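Local coordinates for protein-glutamine gamma-glutamyltransferase 2 (Pagrus major, PDB 1G0D), which probably catalyses the calcium-dependent cross-linking of proteins by joining glutamine side chains to lysines or other primary amines, releasing ammonia, at residues P174-G178 with W273-A277; N295-H300 with A392-A396; N496-D501 with T531-K536. All coordinates share one frame; numbering follows the deposited sequence.

Contact 1. Residues P174-G178 with W273-A277; sequences PWNYG and WVFAA
W175 and A277 meet in a buried apolar contact between the end of strand 169-176 and the first turns of helix 272-286, close to the centre of the chain. The helix begins at C272, the catalytic cysteine, so the indole packs against the turn that carries the nucleophile. No hydrogen bond joins the two segments; shape does the work. The methyl of A277 sits over one face of the W175 ring, its CB 3.4 Å from the centroid of the five-membered ring and 25° off the normal, a CH-pi contact. A small side chain suits this place, because it lets the indole come close to the helix backbone. W175 has CG anti to its backbone N (chi1 -163°), which sends the ring from the strand toward the helix. Its far end then passes beside V274, where W175 CH2 lies 4.0 Å from V274 CG2, and on to W273. There W175 CZ3 comes up at the edge of the W273 ring, 4.0 Å from W273 NE1, with the two ring planes standing at 88° to each other. One broad indole thus spans about one turn of the helix, from W273 to A277, and the helical bond from A277 N to W273 O holds these two residues one turn apart. Y177 joins more loosely, with its CD1 3.9 Å from A277 O. The polar edge of the buried indole is satisfied by S252, which accepts from W175 NE1. Beyond the contact, Y177 runs on along helix 272-286 to C280 and R284, while V274 packs on strand 232-234. W273 continues to F331 and C333 of strand 329-339 and meets Y515, a residue important for catalysis, edge-to-face.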
loop_
_atom_site.group_PDB
_atom_site.type_symbol
_atom_site.label_atom_id
_atom_site.label_comp_id
_atom_site.label_asym_id
_atom_site.label_seq_id
_atom_site.Cartn_x
_atom_site.Cartn_y
_atom_site.Cartn_z
ATOM N N PRO A 174 -6.580 0.905 -9.628
ATOM C CA PRO A 174 -6.057 2.246 -9.451
ATOM C C PRO A 174 -6.339 2.680 -8.006
ATOM O O PRO A 174 -7.290 2.201 -7.399
ATOM C CB PRO A 174 -6.871 3.053 -10.451
ATOM C CG PRO A 174 -8.090 2.296 -10.626
ATOM C CD PRO A 174 -7.613 0.890 -10.669
ATOM N N TRP A 175 -5.512 3.579 -7.456
ATOM C CA TRP A 175 -5.709 4.079 -6.098
ATOM C C TRP A 175 -5.404 5.567 -6.034
ATOM O O TRP A 175 -4.433 6.037 -6.620
ATOM C CB TRP A 175 -4.814 3.340 -5.126
ATOM C CG TRP A 175 -5.235 3.488 -3.694
ATOM C CD1 TRP A 175 -4.788 4.424 -2.803
ATOM C CD2 TRP A 175 -6.094 2.593 -2.942
ATOM N NE1 TRP A 175 -5.300 4.172 -1.545
ATOM C CE2 TRP A 175 -6.099 3.059 -1.598
ATOM C CE3 TRP A 175 -6.849 1.452 -3.273
ATOM C CZ2 TRP A 175 -6.838 2.407 -0.577
ATOM C CZ3 TRP A 175 -7.573 0.809 -2.258
ATOM C CH2 TRP A 175 -7.561 1.299 -0.927
ATOM N N ASN A 176 -6.244 6.316 -5.342
ATOM C CA ASN A 176 -5.996 7.735 -5.219
ATOM C C ASN A 176 -5.279 7.932 -3.884
ATOM O O ASN A 176 -5.908 7.952 -2.815
ATOM C CB ASN A 176 -7.335 8.486 -5.279
ATOM C CG ASN A 176 -7.221 9.964 -4.924
ATOM O OD1 ASN A 176 -6.131 10.513 -4.826
ATOM N ND2 ASN A 176 -8.364 10.612 -4.714
ATOM N N TYR A 177 -3.955 8.051 -3.923
ATOM C CA TYR A 177 -3.220 8.237 -2.678
ATOM C C TYR A 177 -3.593 9.563 -2.055
ATOM O O TYR A 177 -3.526 9.719 -0.838
ATOM C CB TYR A 177 -1.723 8.196 -2.914
ATOM C CG TYR A 177 -1.244 6.874 -3.419
ATOM C CD1 TYR A 177 -1.509 5.707 -2.731
ATOM C CD2 TYR A 177 -0.539 6.790 -4.618
ATOM C CE1 TYR A 177 -1.081 4.469 -3.228
ATOM C CE2 TYR A 177 -0.116 5.593 -5.125
ATOM C CZ TYR A 177 -0.386 4.429 -4.434
ATOM O OH TYR A 177 0.055 3.244 -4.971
ATOM N N GLY A 178 -3.968 10.517 -2.896
ATOM C CA GLY A 178 -4.359 11.837 -2.420
ATOM C C GLY A 178 -3.534 12.450 -1.300
ATOM O O GLY A 178 -4.113 13.059 -0.421
ATOM N N TRP A 273 -3.851 -4.909 1.215
ATOM C CA TRP A 273 -3.549 -3.835 0.242
ATOM C C TRP A 273 -4.116 -2.439 0.631
ATOM O O TRP A 273 -3.609 -1.418 0.161
ATOM C CB TRP A 273 -4.004 -4.210 -1.185
ATOM C CG TRP A 273 -5.441 -4.074 -1.330
ATOM C CD1 TRP A 273 -6.128 -2.956 -1.701
ATOM C CD2 TRP A 273 -6.419 -5.043 -0.954
ATOM N NE1 TRP A 273 -7.473 -3.163 -1.567
ATOM C CE2 TRP A 273 -7.682 -4.442 -1.106
ATOM C CE3 TRP A 273 -6.351 -6.365 -0.495
ATOM C CZ2 TRP A 273 -8.872 -5.119 -0.815
ATOM C CZ3 TRP A 273 -7.519 -7.030 -0.210
ATOM C CH2 TRP A 273 -8.764 -6.409 -0.369
ATOM N N VAL A 274 -5.158 -2.377 1.465
ATOM C CA VAL A 274 -5.700 -1.086 1.921
ATOM C C VAL A 274 -4.790 -0.432 2.998
ATOM O O VAL A 274 -4.748 0.802 3.122
ATOM C CB VAL A 274 -7.096 -1.249 2.545
ATOM C CG1 VAL A 274 -7.598 0.079 2.989
ATOM C CG2 VAL A 274 -8.035 -1.786 1.564
ATOM N N PHE A 275 -4.074 -1.266 3.767
ATOM C CA PHE A 275 -3.136 -0.831 4.817
ATOM C C PHE A 275 -1.912 -0.278 4.101
ATOM O O PHE A 275 -1.361 0.730 4.493
ATOM C CB PHE A 275 -2.590 -2.006 5.650
ATOM C CG PHE A 275 -3.599 -2.713 6.482
ATOM C CD1 PHE A 275 -4.787 -2.094 6.852
ATOM C CD2 PHE A 275 -3.401 -4.065 6.800
ATOM C CE1 PHE A 275 -5.777 -2.809 7.503
ATOM C CE2 PHE A 275 -4.383 -4.811 7.456
ATOM C CZ PHE A 275 -5.575 -4.184 7.806
ATOM N N ALA A 276 -1.452 -0.995 3.078
ATOM C CA ALA A 276 -0.280 -0.582 2.328
ATOM C C ALA A 276 -0.537 0.755 1.618
ATOM O O ALA A 276 0.274 1.682 1.750
ATOM C CB ALA A 276 0.096 -1.652 1.344
ATOM N N ALA A 277 -1.653 0.864 0.888
ATOM C CA ALA A 277 -2.019 2.099 0.196
ATOM C C ALA A 277 -2.112 3.242 1.174
ATOM O O ALA A 277 -1.587 4.288 0.897
ATOM C CB ALA A 277 -3.307 1.955 -0.453
#

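Contact 2. Residues N295-H300 with A392-A396; sequences NFASAH and AEVNA
A392 presents its backbone O to the methyl of A299, with A299 CB 3.2 Å from it; a small residue fits so close to the last turn of helix 387-395. E393 carries most of the contact. Its own carbonyl accepts from the backbone, A299 N to E393 O being 2.9 Å, and takes a weak second bond from N295 ND2. The side chain leaves with CG anti to the backbone N (chi1 171°) and bends at chi2, bringing the carboxylate to H300. There H300 ND1 donates to E393 OE2 over 3.3 Å, with the oxygen in the ring plane and using its syn lone pair. This histidine-carboxylate pair lies beside the catalytic triad: the H300 ring meets that of H332, and E393 comes near D355. With H300 replaced by an alanine, E393 OE2 would probably lose this donor and a gap would be left beside the ring of H332. V394 follows with its CG2 3.9 Å from N295 OD1, an apolar branch beside the amide. N395, probably a calcium ligand as in related transglutaminases, has its OD1 hydrogen-bonded to Y453 and K441. At A396 the chain leaves the helix, and A396 CB rests 3.5 Å from A299 CB.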
loop_
_atom_site.group_PDB
_atom_site.type_symbol
_atom_site.label_atom_id
_atom_site.label_comp_id
_atom_site.label_asym_id
_atom_site.label_seq_id
_atom_site.Cartn_x
_atom_site.Cartn_y
_atom_site.Cartn_z
ATOM N N ASN A 295 2.992 -9.176 -3.615
ATOM C CA ASN A 295 3.656 -10.467 -3.728
ATOM C C ASN A 295 2.642 -11.505 -4.109
ATOM O O ASN A 295 1.596 -11.581 -3.468
ATOM C CB ASN A 295 4.225 -10.834 -2.377
ATOM C CG ASN A 295 5.080 -12.059 -2.425
ATOM O OD1 ASN A 295 5.695 -12.349 -3.448
ATOM N ND2 ASN A 295 5.134 -12.796 -1.314
ATOM N N PHE A 296 2.892 -12.302 -5.135
ATOM C CA PHE A 296 1.906 -13.330 -5.466
ATOM C C PHE A 296 2.392 -14.658 -4.867
ATOM O O PHE A 296 3.582 -14.938 -4.871
ATOM C CB PHE A 296 1.696 -13.381 -6.973
ATOM C CG PHE A 296 0.944 -12.170 -7.506
ATOM C CD1 PHE A 296 -0.449 -12.111 -7.447
ATOM C CD2 PHE A 296 1.628 -11.085 -8.053
ATOM C CE1 PHE A 296 -1.158 -10.987 -7.918
ATOM C CE2 PHE A 296 0.921 -9.947 -8.531
ATOM C CZ PHE A 296 -0.470 -9.907 -8.460
ATOM N N ALA A 297 1.471 -15.461 -4.327
ATOM C CA ALA A 297 1.828 -16.711 -3.644
ATOM C C ALA A 297 2.657 -16.257 -2.418
ATOM O O ALA A 297 3.875 -16.457 -2.315
ATOM C CB ALA A 297 2.646 -17.639 -4.577
ATOM N N SER A 298 1.959 -15.617 -1.488
ATOM C CA SER A 298 2.574 -15.083 -0.293
ATOM C C SER A 298 2.636 -15.982 0.910
ATOM O O SER A 298 1.620 -16.344 1.454
ATOM C CB SER A 298 1.836 -13.834 0.117
ATOM O OG SER A 298 2.695 -12.726 -0.014
ATOM N N ALA A 299 3.830 -16.319 1.357
ATOM C CA ALA A 299 3.948 -17.143 2.553
ATOM C C ALA A 299 3.753 -16.324 3.841
ATOM O O ALA A 299 4.563 -16.385 4.776
ATOM C CB ALA A 299 5.280 -17.821 2.578
ATOM N N HIS A 300 2.658 -15.577 3.905
ATOM C CA HIS A 300 2.372 -14.778 5.097
ATOM C C HIS A 300 2.019 -15.621 6.322
ATOM O O HIS A 300 2.441 -15.344 7.447
ATOM C CB HIS A 300 1.205 -13.850 4.835
ATOM C CG HIS A 300 1.012 -12.852 5.919
ATOM N ND1 HIS A 300 1.971 -11.912 6.238
ATOM C CD2 HIS A 300 -0.015 -12.649 6.775
ATOM C CE1 HIS A 300 1.541 -11.174 7.246
ATOM N NE2 HIS A 300 0.339 -11.601 7.590
ATOM N N ALA A 392 10.681 -14.981 4.831
ATOM C CA ALA A 392 9.773 -16.140 4.730
ATOM C C ALA A 392 8.665 -15.881 3.759
ATOM O O ALA A 392 8.281 -16.733 2.970
ATOM C CB ALA A 392 9.168 -16.469 6.078
ATOM N N GLU A 393 8.136 -14.680 3.852
ATOM C CA GLU A 393 7.044 -14.227 3.008
ATOM C C GLU A 393 7.250 -14.529 1.523
ATOM O O GLU A 393 6.336 -14.879 0.779
ATOM C CB GLU A 393 6.910 -12.713 3.215
ATOM C CG GLU A 393 5.973 -12.017 2.276
ATOM C CD GLU A 393 4.548 -12.191 2.699
ATOM O OE1 GLU A 393 3.717 -12.449 1.803
ATOM O OE2 GLU A 393 4.267 -12.073 3.927
ATOM N N VAL A 394 8.496 -14.410 1.129
ATOM C CA VAL A 394 8.925 -14.532 -0.236
ATOM C C VAL A 394 9.740 -15.832 -0.512
ATOM O O VAL A 394 9.947 -16.195 -1.667
ATOM C CB VAL A 394 9.698 -13.174 -0.488
ATOM C CG1 VAL A 394 11.154 -13.389 -0.621
ATOM C CG2 VAL A 394 9.118 -12.434 -1.600
ATOM N N ASN A 395 10.140 -16.558 0.537
ATOM C CA ASN A 395 10.953 -17.775 0.391
ATOM C C ASN A 395 10.531 -19.080 1.075
ATOM O O ASN A 395 11.092 -20.126 0.770
ATOM C CB ASN A 395 12.356 -17.481 0.877
ATOM C CG ASN A 395 13.123 -16.619 -0.082
ATOM O OD1 ASN A 395 13.139 -16.889 -1.268
ATOM N ND2 ASN A 395 13.760 -15.572 0.422
ATOM N N ALA A 396 9.573 -19.032 2.002
ATOM C CA ALA A 396 9.138 -20.230 2.749
ATOM C C ALA A 396 8.892 -21.480 1.910
ATOM O O ALA A 396 8.286 -21.387 0.847
ATOM C CB ALA A 396 7.867 -19.914 3.576
#

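Contact 3. Residues N496-D501 with T531-K536; sequences NEGGRD and TVPAHK
The H535 imidazole has the backbone oxygen of G498 over one face, 3.1 Å above the ring plane and offset toward the rim, nearest NE2 and CD2. The ring does not hydrogen-bond it; the same oxygen accepts from the histidine backbone instead, H535 N to G498 O being 3.2 Å, in the carbonyl plane. One carbonyl is therefore held by the main chain and overlaid by the ring of the same residue. The second flat group, the amide of N496, works through its edge. Its ND2 uses both N-H groups, and both acceptors lie near the amide plane. On the side of CB, N496 ND2 reaches V532 O at 2.9 Å and 166°, coming in above that carbonyl's plane. On the side of OD1, N496 ND2 reaches R500 O at 3.3 Å. These bonds fix the rotation of the amide, which is placed there by CG standing anti to the backbone N (chi1 177°). N496 OD1 takes a weak bond from G498 N, in the manner of an Asx turn, and a CB on G498 would collide with that oxygen, so glycine fits. Asparagine suits the position because it can both donate and accept within a buried corner. The backbone adds N496 N to K536 O at 3.1 Å, while D501 OD1 receives a long, weak bond from A534 N. P533 CB lies 3.6 Å from D501 OD1. E497 forms a salt bridge with R472, and T531 OG1 is hydrogen-bonded to H503. The arrangement is that of two neighbouring interstrand connections at one end of a beta domain, 488-496 to 502-513 and 525-532 to 536-544, clasped by a buried asparagine in the first C-terminal beta-barrel of the transglutaminase fold.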
loop_
_atom_site.group_PDB
_atom_site.type_symbol
_atom_site.label_atom_id
_atom_site.label_comp_id
_atom_site.label_asym_id
_atom_site.label_seq_id
_atom_site.Cartn_x
_atom_site.Cartn_y
_atom_site.Cartn_z
ATOM N N ASN A 496 1.012 -37.061 -20.795
ATOM C CA ASN A 496 1.970 -38.117 -20.593
ATOM C C ASN A 496 3.067 -37.922 -21.631
ATOM O O ASN A 496 2.878 -38.255 -22.785
ATOM C CB ASN A 496 1.303 -39.493 -20.768
ATOM C CG ASN A 496 2.288 -40.634 -20.628
ATOM O OD1 ASN A 496 3.488 -40.419 -20.444
ATOM N ND2 ASN A 496 1.791 -41.859 -20.718
ATOM N N GLU A 497 4.194 -37.346 -21.269
ATOM C CA GLU A 497 5.232 -37.247 -22.279
ATOM C C GLU A 497 6.260 -38.336 -22.010
ATOM O O GLU A 497 7.461 -38.080 -21.905
ATOM C CB GLU A 497 5.911 -35.878 -22.292
ATOM C CG GLU A 497 5.078 -34.743 -21.777
ATOM C CD GLU A 497 5.694 -34.173 -20.520
ATOM O OE1 GLU A 497 6.009 -32.959 -20.488
ATOM O OE2 GLU A 497 5.874 -34.959 -19.560
ATOM N N GLY A 498 5.753 -39.554 -21.890
ATOM C CA GLY A 498 6.590 -40.703 -21.642
ATOM C C GLY A 498 6.380 -41.684 -22.776
ATOM O O GLY A 498 5.486 -41.504 -23.606
ATOM N N GLY A 499 7.187 -42.739 -22.799
ATOM C CA GLY A 499 7.091 -43.717 -23.865
ATOM C C GLY A 499 6.070 -44.817 -23.715
ATOM O O GLY A 499 5.549 -45.296 -24.725
ATOM N N ARG A 500 5.790 -45.216 -22.477
ATOM C CA ARG A 500 4.833 -46.282 -22.192
ATOM C C ARG A 500 3.526 -45.694 -21.661
ATOM O O ARG A 500 3.531 -44.609 -21.080
ATOM C CB ARG A 500 5.434 -47.253 -21.171
ATOM C CG ARG A 500 6.955 -47.359 -21.271
ATOM C CD ARG A 500 7.550 -48.452 -20.386
ATOM N NE ARG A 500 7.575 -49.780 -21.013
ATOM C CZ ARG A 500 8.641 -50.324 -21.598
ATOM N NH1 ARG A 500 9.788 -49.661 -21.653
ATOM N NH2 ARG A 500 8.566 -51.548 -22.109
ATOM N N ASP A 501 2.416 -46.409 -21.883
ATOM C CA ASP A 501 1.078 -45.990 -21.443
ATOM C C ASP A 501 0.996 -45.868 -19.938
ATOM O O ASP A 501 1.598 -46.659 -19.225
ATOM C CB ASP A 501 0.053 -47.004 -21.897
ATOM C CG ASP A 501 -0.531 -46.657 -23.222
ATOM O OD1 ASP A 501 0.217 -46.104 -24.060
ATOM O OD2 ASP A 501 -1.736 -46.924 -23.421
ATOM N N THR A 531 -6.237 -43.427 -18.308
ATOM C CA THR A 531 -5.119 -44.144 -18.931
ATOM C C THR A 531 -4.740 -43.257 -20.091
ATOM O O THR A 531 -5.479 -43.122 -21.067
ATOM C CB THR A 531 -5.424 -45.582 -19.441
ATOM O OG1 THR A 531 -4.184 -46.180 -19.876
ATOM C CG2 THR A 531 -6.444 -45.567 -20.582
ATOM N N VAL A 532 -3.614 -42.584 -19.938
ATOM C CA VAL A 532 -3.167 -41.697 -20.959
ATOM C C VAL A 532 -1.958 -42.313 -21.610
ATOM O O VAL A 532 -0.988 -42.678 -20.967
ATOM C CB VAL A 532 -2.859 -40.341 -20.377
ATOM C CG1 VAL A 532 -2.578 -39.372 -21.508
ATOM C CG2 VAL A 532 -4.047 -39.868 -19.559
ATOM N N PRO A 533 -2.023 -42.458 -22.922
ATOM C CA PRO A 533 -1.009 -43.034 -23.789
ATOM C C PRO A 533 0.236 -42.213 -23.976
ATOM O O PRO A 533 0.204 -40.991 -23.859
ATOM C CB PRO A 533 -1.740 -43.227 -25.104
ATOM C CG PRO A 533 -3.205 -42.915 -24.806
ATOM C CD PRO A 533 -3.216 -42.025 -23.665
ATOM N N ALA A 534 1.329 -42.893 -24.310
ATOM C CA ALA A 534 2.591 -42.226 -24.516
ATOM C C ALA A 534 2.371 -41.061 -25.431
ATOM O O ALA A 534 1.540 -41.101 -26.350
ATOM C CB ALA A 534 3.600 -43.171 -25.131
ATOM N N HIS A 535 3.135 -40.020 -25.161
ATOM C CA HIS A 535 3.095 -38.799 -25.931
ATOM C C HIS A 535 1.740 -38.335 -26.366
ATOM O O HIS A 535 1.596 -37.782 -27.445
ATOM C CB HIS A 535 4.005 -38.942 -27.116
ATOM C CG HIS A 535 5.280 -39.619 -26.772
ATOM N ND1 HIS A 535 5.667 -40.810 -27.343
ATOM C CD2 HIS A 535 6.249 -39.291 -25.891
ATOM C CE1 HIS A 535 6.825 -41.186 -26.829
ATOM N NE2 HIS A 535 7.200 -40.281 -25.944
ATOM N N LYS A 536 0.746 -38.547 -25.522
ATOM C CA LYS A 536 -0.593 -38.086 -25.816
ATOM C C LYS A 536 -1.058 -37.426 -24.533
ATOM O O LYS A 536 -0.430 -37.607 -23.508
ATOM C CB LYS A 536 -1.474 -39.266 -26.185
ATOM C CG LYS A 536 -2.050 -39.190 -27.615
ATOM C CD LYS A 536 -0.964 -39.081 -28.712
ATOM C CE LYS A 536 -1.585 -38.971 -30.112
ATOM N NZ LYS A 536 -0.638 -39.375 -31.204
#

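How the contacts relate
Contacts 1 and 2 are buried, whereas contact 3 lies at the surface, its centre about 47 Å from the centre of the chain. Helix 272-286 of contact 1 leads directly into strand 290-298 of contact 2, and the two approach the catalytic residues from different elements: one through an apolar interface beside the cysteine, the other through a histidine-carboxylate pair near the histidine and aspartate. The centres of contacts 1 and 2 are about 21 Å apart, and they do not touch. Contact 3 shares no helix or strand with either, its nearest atoms being about 22 Å from contact 2. In contact 3, backbone carbonyls and one asparagine amide do most of the joining between two interstrand connections.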